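PDB 5TSE: LPS-assembly lipoprotein LptE, which probably works with LptD in assembling lipopolysaccharide at the outer-membrane surface, and may serve there as the lipopolysaccharide recognition site. Local coordinates for residues T57-L62 against L71-V76; R92-A97 against Q127-Q132; A96-Q101 against R119-D124. All coordinates share one frame; numbering follows the deposited sequence.

Interaction 1 (T57-L62 against L71-V76). With FMT (formic acid), chain D.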
loop_
_atom_site.group_PDB
_atom_site.type_symbol
_atom_site.label_atom_id
_atom_site.label_comp_id
_atom_site.label_asym_id
_atom_site.label_seq_id
_atom_site.Cartn_x
_atom_site.Cartn_y
_atom_site.Cartn_z
ATOM N N THR A 57 2.073 -6.902 4.736
ATOM C CA THR A 57 2.094 -7.373 6.113
ATOM C C THR A 57 1.259 -6.491 7.054
ATOM O O THR A 57 1.661 -5.366 7.356
ATOM C CB THR A 57 3.558 -7.417 6.612
ATOM O OG1 THR A 57 4.370 -8.120 5.655
ATOM C CG2 THR A 57 3.658 -8.106 7.977
ATOM N N PRO A 58 0.073 -6.976 7.473
ATOM C CA PRO A 58 -0.731 -6.225 8.428
ATOM C C PRO A 58 -0.205 -6.555 9.804
ATOM O O PRO A 58 0.436 -7.583 9.970
ATOM C CB PRO A 58 -2.139 -6.782 8.248
ATOM C CG PRO A 58 -1.936 -8.160 7.729
ATOM C CD PRO A 58 -0.611 -8.201 7.020
ATOM N N ARG A 59 -0.488 -5.717 10.789
ATOM C CA ARG A 59 0.021 -5.973 12.121
ATOM C C ARG A 59 -0.860 -5.260 13.142
ATOM O O ARG A 59 -1.390 -4.180 12.883
ATOM C CB ARG A 59 1.484 -5.516 12.133
ATOM C CG ARG A 59 2.362 -5.817 13.332
ATOM C CD ARG A 59 3.807 -5.694 12.850
ATOM N NE ARG A 59 4.815 -5.643 13.909
ATOM C CZ ARG A 59 5.421 -4.536 14.352
ATOM N NH1 ARG A 59 6.324 -4.635 15.321
ATOM N NH2 ARG A 59 5.149 -3.332 13.842
ATOM N N ARG A 60 -1.077 -5.914 14.270
ATOM C CA ARG A 60 -1.876 -5.363 15.343
ATOM C C ARG A 60 -1.036 -5.386 16.615
ATOM O O ARG A 60 -1.020 -6.381 17.328
ATOM C CB ARG A 60 -3.163 -6.175 15.515
ATOM C CG ARG A 60 -4.085 -5.672 16.617
ATOM C CD ARG A 60 -5.320 -6.547 16.721
ATOM N NE ARG A 60 -6.288 -5.996 17.665
ATOM C CZ ARG A 60 -6.310 -6.222 18.980
ATOM N NH1 ARG A 60 -5.401 -7.008 19.565
ATOM N NH2 ARG A 60 -7.264 -5.652 19.724
ATOM N N GLN A 61 -0.323 -4.291 16.873
ATOM C CA GLN A 61 0.526 -4.168 18.068
ATOM C C GLN A 61 -0.207 -3.671 19.285
ATOM O O GLN A 61 -0.988 -2.728 19.193
ATOM C CB GLN A 61 1.617 -3.116 17.885
ATOM C CG GLN A 61 2.825 -3.465 17.076
ATOM C CD GLN A 61 3.853 -2.343 17.158
ATOM O OE1 GLN A 61 3.524 -1.173 16.940
ATOM N NE2 GLN A 61 5.097 -2.689 17.465
ATOM N N LEU A 62 0.106 -4.266 20.430
ATOM C CA LEU A 62 -0.416 -3.840 21.707
ATOM C C LEU A 62 0.793 -3.184 22.366
ATOM O O LEU A 62 1.790 -3.844 22.625
ATOM C CB LEU A 62 -0.947 -5.026 22.515
ATOM C CG LEU A 62 -2.074 -5.788 21.794
ATOM C CD1 LEU A 62 -2.515 -7.009 22.579
ATOM C CD2 LEU A 62 -3.269 -4.881 21.517
ATOM N N LEU A 71 -2.280 -0.497 18.143
ATOM C CA LEU A 71 -1.810 0.113 16.905
ATOM C C LEU A 71 -1.984 -0.828 15.707
ATOM O O LEU A 71 -1.460 -1.946 15.690
ATOM C CB LEU A 71 -0.366 0.590 17.066
ATOM C CG LEU A 71 0.306 1.286 15.866
ATOM C CD1 LEU A 71 1.443 2.188 16.290
ATOM C CD2 LEU A 71 0.771 0.303 14.795
ATOM N N LEU A 72 -2.725 -0.347 14.709
ATOM C CA LEU A 72 -3.037 -1.103 13.508
ATOM C C LEU A 72 -2.113 -0.634 12.395
ATOM O O LEU A 72 -2.199 0.506 11.950
ATOM C CB LEU A 72 -4.502 -0.886 13.150
ATOM C CG LEU A 72 -5.475 -1.228 14.305
ATOM C CD1 LEU A 72 -6.874 -0.731 14.017
ATOM C CD2 LEU A 72 -5.503 -2.717 14.608
ATOM N N ARG A 73 -1.209 -1.504 11.966
ATOM C CA ARG A 73 -0.268 -1.142 10.928
ATOM C C ARG A 73 -0.404 -2.003 9.697
ATOM O O ARG A 73 -0.806 -3.154 9.785
ATOM C CB ARG A 73 1.163 -1.306 11.452
ATOM C CG ARG A 73 2.264 -0.980 10.440
ATOM C CD ARG A 73 3.679 -1.060 11.022
ATOM N NE ARG A 73 3.785 -0.278 12.242
ATOM C CZ ARG A 73 3.827 1.054 12.301
ATOM N NH1 ARG A 73 3.750 1.809 11.200
ATOM N NH2 ARG A 73 3.921 1.643 13.486
ATOM N N LEU A 74 -0.038 -1.417 8.558
ATOM C CA LEU A 74 0.039 -2.137 7.298
ATOM C C LEU A 74 1.354 -1.722 6.659
ATOM O O LEU A 74 1.652 -0.544 6.529
ATOM C CB LEU A 74 -1.150 -1.854 6.379
ATOM C CG LEU A 74 -1.184 -2.648 5.061
ATOM C CD1 LEU A 74 -0.882 -4.129 5.261
ATOM C CD2 LEU A 74 -2.535 -2.471 4.376
ATOM N N THR A 75 2.153 -2.709 6.287
ATOM C CA THR A 75 3.453 -2.463 5.691
ATOM C C THR A 75 3.515 -3.141 4.331
ATOM O O THR A 75 3.095 -4.284 4.195
ATOM C CB THR A 75 4.536 -3.020 6.618
ATOM O OG1 THR A 75 4.409 -2.376 7.900
ATOM C CG2 THR A 75 5.925 -2.810 6.041
ATOM N N VAL A 76 4.018 -2.437 3.324
ATOM C CA VAL A 76 4.119 -3.013 1.968
ATOM C C VAL A 76 5.459 -2.718 1.290
ATOM O O VAL A 76 5.936 -1.585 1.306
ATOM C CB VAL A 76 2.969 -2.525 1.038
ATOM C CG1 VAL A 76 3.220 -2.921 -0.412
ATOM C CG2 VAL A 76 1.638 -3.084 1.486
HETATM C C FMT D . 7.127 -6.283 4.694
HETATM O O1 FMT D . 7.719 -5.688 3.811
HETATM O O2 FMT D . 5.800 -6.233 4.716
HETATM O O HOH W 1 3.300 -4.238 9.417
#

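Interaction 2 (R92-A97 against Q127-Q132)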
loop_
_atom_site.group_PDB
_atom_site.type_symbol
_atom_site.label_atom_id
_atom_site.label_comp_id
_atom_site.label_asym_id
_atom_site.label_seq_id
_atom_site.Cartn_x
_atom_site.Cartn_y
_atom_site.Cartn_z
ATOM N N ARG A 92 10.761 -0.864 -2.473
ATOM C CA ARG A 92 10.423 0.272 -1.634
ATOM C C ARG A 92 9.431 -0.225 -0.583
ATOM O O ARG A 92 8.419 -0.818 -0.942
ATOM C CB ARG A 92 9.801 1.364 -2.498
ATOM C CG ARG A 92 9.134 2.496 -1.738
ATOM C CD ARG A 92 10.084 3.258 -0.821
ATOM N NE ARG A 92 11.131 3.965 -1.553
ATOM C CZ ARG A 92 12.052 4.738 -0.990
ATOM N NH1 ARG A 92 12.070 4.921 0.328
ATOM N NH2 ARG A 92 12.959 5.338 -1.748
ATOM N N THR A 93 9.734 0.015 0.697
ATOM C CA THR A 93 8.903 -0.411 1.822
ATOM C C THR A 93 8.174 0.778 2.458
ATOM O O THR A 93 8.820 1.699 2.947
ATOM C CB THR A 93 9.777 -1.112 2.889
ATOM O OG1 THR A 93 10.366 -2.287 2.316
ATOM C CG2 THR A 93 8.963 -1.520 4.118
ATOM N N LEU A 94 6.837 0.755 2.453
ATOM C CA LEU A 94 6.032 1.839 3.037
ATOM C C LEU A 94 5.139 1.300 4.138
ATOM O O LEU A 94 4.883 0.112 4.204
ATOM C CB LEU A 94 5.157 2.508 1.987
ATOM C CG LEU A 94 5.858 2.976 0.720
ATOM C CD1 LEU A 94 4.869 3.742 -0.150
ATOM C CD2 LEU A 94 7.067 3.836 1.052
ATOM N N THR A 95 4.641 2.191 4.983
ATOM C CA THR A 95 3.814 1.772 6.082
ATOM C C THR A 95 2.819 2.847 6.475
ATOM O O THR A 95 3.086 4.036 6.335
ATOM C CB THR A 95 4.689 1.407 7.304
ATOM O OG1 THR A 95 3.893 0.764 8.299
ATOM C CG2 THR A 95 5.363 2.641 7.914
ATOM N N ALA A 96 1.659 2.417 6.941
ATOM C CA ALA A 96 0.630 3.346 7.407
ATOM C C ALA A 96 0.153 2.796 8.723
ATOM O O ALA A 96 0.192 1.587 8.934
ATOM C CB ALA A 96 -0.514 3.438 6.416
ATOM N N ALA A 97 -0.308 3.672 9.608
ATOM C CA ALA A 97 -0.746 3.236 10.909
ATOM C C ALA A 97 -1.657 4.213 11.617
ATOM O O ALA A 97 -1.539 5.416 11.449
ATOM C CB ALA A 97 0.482 2.998 11.775
ATOM N N GLN A 127 -2.704 5.395 -1.284
ATOM C CA GLN A 127 -2.343 6.736 -1.749
ATOM C C GLN A 127 -0.820 6.938 -1.744
ATOM O O GLN A 127 -0.292 7.518 -2.684
ATOM C CB GLN A 127 -3.073 7.824 -0.925
ATOM C CG GLN A 127 -4.593 7.714 -1.012
ATOM C CD GLN A 127 -5.344 8.856 -0.330
ATOM O OE1 GLN A 127 -4.982 10.021 -0.460
ATOM N NE2 GLN A 127 -6.427 8.520 0.365
ATOM N N GLN A 128 -0.111 6.446 -0.721
ATOM C CA GLN A 128 1.368 6.579 -0.693
ATOM C C GLN A 128 2.022 5.795 -1.829
ATOM O O GLN A 128 2.988 6.254 -2.429
ATOM C CB GLN A 128 2.001 6.082 0.614
ATOM C CG GLN A 128 1.676 6.851 1.872
ATOM C CD GLN A 128 2.381 6.231 3.078
ATOM O OE1 GLN A 128 3.621 6.158 3.134
ATOM N NE2 GLN A 128 1.607 5.789 4.041
ATOM N N ILE A 129 1.539 4.582 -2.069
ATOM C CA ILE A 129 2.079 3.752 -3.151
ATOM C C ILE A 129 1.884 4.482 -4.465
ATOM O O ILE A 129 2.804 4.599 -5.259
ATOM C CB ILE A 129 1.370 2.395 -3.243
ATOM C CG1 ILE A 129 1.670 1.573 -1.988
ATOM C CG2 ILE A 129 1.839 1.635 -4.475
ATOM C CD1 ILE A 129 0.778 0.358 -1.815
ATOM N N THR A 130 0.669 4.962 -4.673
ATOM C CA THR A 130 0.323 5.685 -5.878
ATOM C C THR A 130 1.138 6.985 -6.019
ATOM O O THR A 130 1.564 7.346 -7.122
ATOM C CB THR A 130 -1.187 5.953 -5.892
ATOM O OG1 THR A 130 -1.872 4.696 -5.967
ATOM C CG2 THR A 130 -1.572 6.786 -7.063
ATOM N N ARG A 131 1.371 7.658 -4.897
ATOM C CA ARG A 131 2.150 8.898 -4.873
ATOM C C ARG A 131 3.549 8.625 -5.417
ATOM O O ARG A 131 3.976 9.258 -6.384
ATOM C CB ARG A 131 2.281 9.435 -3.431
ATOM C CG ARG A 131 2.829 10.860 -3.286
ATOM C CD ARG A 131 1.787 11.947 -3.584
ATOM N NE ARG A 131 0.699 11.995 -2.586
ATOM C CZ ARG A 131 -0.501 11.393 -2.682
ATOM N NH1 ARG A 131 -0.843 10.662 -3.753
ATOM N NH2 ARG A 131 -1.384 11.525 -1.685
ATOM N N GLN A 132 4.250 7.663 -4.816
ATOM C CA GLN A 132 5.624 7.365 -5.230
ATOM C C GLN A 132 5.795 6.909 -6.672
ATOM O O GLN A 132 6.874 7.079 -7.235
ATOM C CB GLN A 132 6.324 6.402 -4.272
ATOM C CG GLN A 132 6.572 7.025 -2.901
ATOM C CD GLN A 132 7.692 6.351 -2.134
ATOM O OE1 GLN A 132 8.472 5.583 -2.691
ATOM N NE2 GLN A 132 7.807 6.680 -0.862
HETATM O O HOH W 2 5.673 4.749 4.970
#

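Interaction 3 (A96-Q101 against R119-D124)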
loop_
_atom_site.group_PDB
_atom_site.type_symbol
_atom_site.label_atom_id
_atom_site.label_comp_id
_atom_site.label_asym_id
_atom_site.label_seq_id
_atom_site.Cartn_x
_atom_site.Cartn_y
_atom_site.Cartn_z
ATOM N N ALA A 96 1.659 2.417 6.941
ATOM C CA ALA A 96 0.630 3.346 7.407
ATOM C C ALA A 96 0.153 2.796 8.723
ATOM O O ALA A 96 0.192 1.587 8.934
ATOM C CB ALA A 96 -0.514 3.438 6.416
ATOM N N ALA A 97 -0.308 3.672 9.608
ATOM C CA ALA A 97 -0.746 3.236 10.909
ATOM C C ALA A 97 -1.657 4.213 11.617
ATOM O O ALA A 97 -1.539 5.416 11.449
ATOM C CB ALA A 97 0.482 2.998 11.775
ATOM N N ARG A 98 -2.556 3.667 12.426
ATOM C CA ARG A 98 -3.437 4.448 13.273
ATOM C C ARG A 98 -3.544 3.683 14.580
ATOM O O ARG A 98 -3.474 2.448 14.583
ATOM C CB ARG A 98 -4.831 4.596 12.664
ATOM C CG ARG A 98 -4.913 5.388 11.378
ATOM C CD ARG A 98 -4.469 6.828 11.555
ATOM N NE ARG A 98 -4.748 7.605 10.345
ATOM C CZ ARG A 98 -3.995 7.631 9.248
ATOM N NH1 ARG A 98 -2.888 6.895 9.141
ATOM N NH2 ARG A 98 -4.369 8.387 8.218
ATOM N N SER A 99 -3.681 4.399 15.691
ATOM C CA SER A 99 -3.841 3.755 16.998
ATOM C C SER A 99 -4.814 4.498 17.879
ATOM O O SER A 99 -4.982 5.698 17.746
ATOM C CB SER A 99 -2.503 3.648 17.730
ATOM O OG SER A 99 -1.932 4.918 17.946
ATOM N N TYR A 100 -5.434 3.767 18.801
ATOM C CA TYR A 100 -6.369 4.340 19.760
ATOM C C TYR A 100 -5.994 3.857 21.175
ATOM O O TYR A 100 -5.236 2.888 21.340
ATOM C CB TYR A 100 -7.814 3.952 19.410
ATOM C CG TYR A 100 -8.136 2.474 19.530
ATOM C CD1 TYR A 100 -7.819 1.589 18.522
ATOM C CD2 TYR A 100 -8.784 1.972 20.652
ATOM C CE1 TYR A 100 -8.126 0.246 18.625
ATOM C CE2 TYR A 100 -9.088 0.620 20.767
ATOM C CZ TYR A 100 -8.760 -0.234 19.743
ATOM O OH TYR A 100 -9.053 -1.579 19.852
ATOM N N GLN A 101 -6.523 4.536 22.185
ATOM C CA GLN A 101 -6.258 4.163 23.570
ATOM C C GLN A 101 -7.155 2.996 23.970
ATOM O O GLN A 101 -8.377 3.114 23.922
ATOM C CB GLN A 101 -6.522 5.343 24.510
ATOM C CG GLN A 101 -6.270 5.021 25.990
ATOM C CD GLN A 101 -6.741 6.106 26.950
ATOM O OE1 GLN A 101 -7.128 7.208 26.541
ATOM N NE2 GLN A 101 -6.712 5.792 28.244
ATOM N N ARG A 119 -9.654 0.429 7.558
ATOM C CA ARG A 119 -10.014 0.978 6.226
ATOM C C ARG A 119 -9.232 2.262 5.932
ATOM O O ARG A 119 -8.807 2.494 4.794
ATOM C CB ARG A 119 -11.528 1.208 6.087
ATOM C CG ARG A 119 -12.317 -0.074 5.822
ATOM C CD ARG A 119 -13.816 0.153 5.654
ATOM N NE ARG A 119 -14.557 0.297 6.923
ATOM C CZ ARG A 119 -14.797 1.437 7.586
ATOM N NH1 ARG A 119 -15.492 1.393 8.723
ATOM N NH2 ARG A 119 -14.351 2.618 7.147
ATOM N N ILE A 120 -9.008 3.075 6.962
ATOM C CA ILE A 120 -8.243 4.315 6.799
ATOM C C ILE A 120 -6.758 4.009 6.507
ATOM O O ILE A 120 -6.145 4.661 5.667
ATOM C CB ILE A 120 -8.413 5.241 8.018
ATOM C CG1 ILE A 120 -9.896 5.618 8.163
ATOM C CG2 ILE A 120 -7.570 6.512 7.861
ATOM C CD1 ILE A 120 -10.230 6.465 9.365
ATOM N N VAL A 121 -6.216 2.977 7.148
ATOM C CA VAL A 121 -4.808 2.574 6.969
ATOM C C VAL A 121 -4.552 2.075 5.547
ATOM O O VAL A 121 -3.586 2.484 4.906
ATOM C CB VAL A 121 -4.379 1.497 8.011
ATOM C CG1 VAL A 121 -3.082 0.797 7.609
ATOM C CG2 VAL A 121 -4.265 2.106 9.412
ATOM N N ILE A 122 -5.407 1.174 5.081
ATOM C CA ILE A 122 -5.301 0.626 3.722
ATOM C C ILE A 122 -5.375 1.759 2.705
ATOM O O ILE A 122 -4.521 1.877 1.833
ATOM C CB ILE A 122 -6.413 -0.406 3.441
ATOM C CG1 ILE A 122 -6.164 -1.647 4.286
ATOM C CG2 ILE A 122 -6.447 -0.778 1.956
ATOM C CD1 ILE A 122 -7.258 -2.695 4.219
ATOM N N ASP A 123 -6.384 2.604 2.855
ATOM C CA ASP A 123 -6.586 3.755 1.972
ATOM C C ASP A 123 -5.337 4.646 1.951
ATOM O O ASP A 123 -4.814 4.961 0.891
ATOM C CB ASP A 123 -7.784 4.562 2.447
ATOM C CG ASP A 123 -8.189 5.609 1.465
ATOM O OD1 ASP A 123 -8.598 5.221 0.347
ATOM O OD2 ASP A 123 -8.130 6.807 1.810
ATOM N N ASP A 124 -4.863 5.022 3.140
ATOM C CA ASP A 124 -3.660 5.850 3.320
ATOM C C ASP A 124 -2.508 5.223 2.550
ATOM O O ASP A 124 -1.869 5.880 1.724
ATOM C CB ASP A 124 -3.351 5.955 4.844
ATOM C CG ASP A 124 -2.047 6.751 5.184
ATOM O OD1 ASP A 124 -1.124 6.842 4.354
ATOM O OD2 ASP A 124 -1.938 7.256 6.328
#

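Interaction 1 (T57-L62 against L71-V76)
An antiparallel beta hairpin, built from strands 49-64 and 68-81 of the LptE sheet, brings Thr57 against Thr75, Arg59 against Arg73 and Gln61 against Leu71 as hydrogen-bonded pairs. Each pair closes a two-bond ring; Leu71 N reaches Gln61 O at 2.8 Å with an almost straight N-H...O angle of 177°. Pro58 and Arg60 fall at the non-hydrogen-bonded positions opposite Leu74 and Leu72, where the proline's missing N-H costs this pairing nothing. Their side chains lie on the face that carries helix 110-134: Leu72 packs on Leu117, and Leu74 on Val121 and Leu125. Arg60 runs fully extended past Leu72, its CG 3.8 Å from Leu72 CD2, and ends in salt bridges to Glu110 and Glu114 of that helix. The other face is mostly polar, with Leu71 among its residues. Arg59 and Arg73 run alongside each other there with their ends turned to the same side and guanidinium planes 39° apart, and Arg59 NH2 comes within 3.7 Å of Arg73 NE. The two like charges probably repel somewhat; Arg73 NH1 is held by Thr95 OG1, while Gln61 CG covers one face of the Arg59 guanidinium. At the Thr57 end a water donates to Thr57 O and bonds Thr75 OG1. A formic acid molecule, probably from the crystallisation liquor, bonds Thr77 OG1 and accepts from Thr57 OG1 at its O2, an unusually short 2.5 Å.

Interaction 2 (R92-A97 against Q127-Q132)
Leu94 of strand 92-97 pushes its two methyl branches between Gln128, Ile129 and Gln132 of helix 127-132, and this is the tightly packed part of the contact. CD1 lies against the helix, 3.8 Å from Gln128 CB and 4.3 Å from Ile129 CG1. CD2 meets the amide of Gln132 instead, with NE2 of that residue 3.5 Å away. With CG anti to the carbonyl carbon (chi1 -52°), the leucine runs toward the helix while Gln128 runs toward the strand, the two passing alongside. Behind this layer Ile129 touches Leu31 of helix 25-37, and Leu94 also packs on Leu125 and Phe78. The setting is an alpha/beta layer: helix 110-134 lies over one face of the sheet, and here it runs against edge strand 92-101, with 146° between the short axes. Toward the margin the contact becomes polar and wetter. Gln128, extended beyond CG, sends NE2 to Thr95 O at 3.2 Å. The oxygen lies close to the Gln128 amide plane and the N-H points nearly straight at it (166°), but the donor stands well above the Thr95 carbonyl plane. The same NE2 also bonds Asp124 OD1, while a water donates to Gln128 OE1 and accepts from Thr95 N. At the partly exposed Arg92 end no hydrogen bond joins the side chains: Arg92, crossing Gln132 at about a right angle, has both CG and NE 3.3 Å from Gln132 OE1, NE at a poor angle, and both residues touch Leu138 in the loop after helix 110-134.

Interaction 3 (A96-Q101 against R119-D124)
Strand 96-101 and helix 119-124 run nearly antiparallel, 158° between their directions, with axes approaching to 7.4 Å where Ala96 faces Val121. The small Ala96 side chain probably allows this close approach: its CB rests 3.6 Å from Val121 O. Val121 splits its branches along the strand, CG1 lying 3.9 Å from Ala96 CB and CG2 equally far from Arg98 CG. Above this apolar floor Arg98 folds back toward Ala96, turned by its bend at chi2 (-62°), and crosses Ile120, whose CG2 sits over one face of the guanidinium. Both terminal nitrogens of Arg98 donate to one oxygen of Asp124: NH1 at 3.0 Å and NH2 at 3.3 Å from Asp124 OD2. That oxygen is met on its anti side and lies in the guanidinium plane, while the carboxylate is turned 73° from that plane. NH1 also donates to Ala97 O, 3.1 Å away, which further fixes the rotation of the group. With OD2 bound by Arg98 and OD1 taken up by Gln128, Asp124 probably stays ionised, and the salt bridge would balance its charge beside the apolar helix-sheet packing.

How the interactions relate
Interaction 1 closes first along the chain, within the hairpin of strands 49-64 and 68-81; interactions 2 and 3 both start from the next strand, 92-101, and join it to helix 110-134 in reverse order, as the antiparallel run requires. Strand 68-81 is the link: it pairs with 92-101 in the same sheet through bonds such as Leu72 N to Arg98 O (2.9 Å). The centre of interaction 1 lies about 9 Å from that of interaction 3 and about 14 Å from that of interaction 2. Interactions 2 and 3, their centres about 13 Å apart, share Ala96 and Ala97. Together they tie hairpin, edge strand and long C-terminal helix into one two-layer unit.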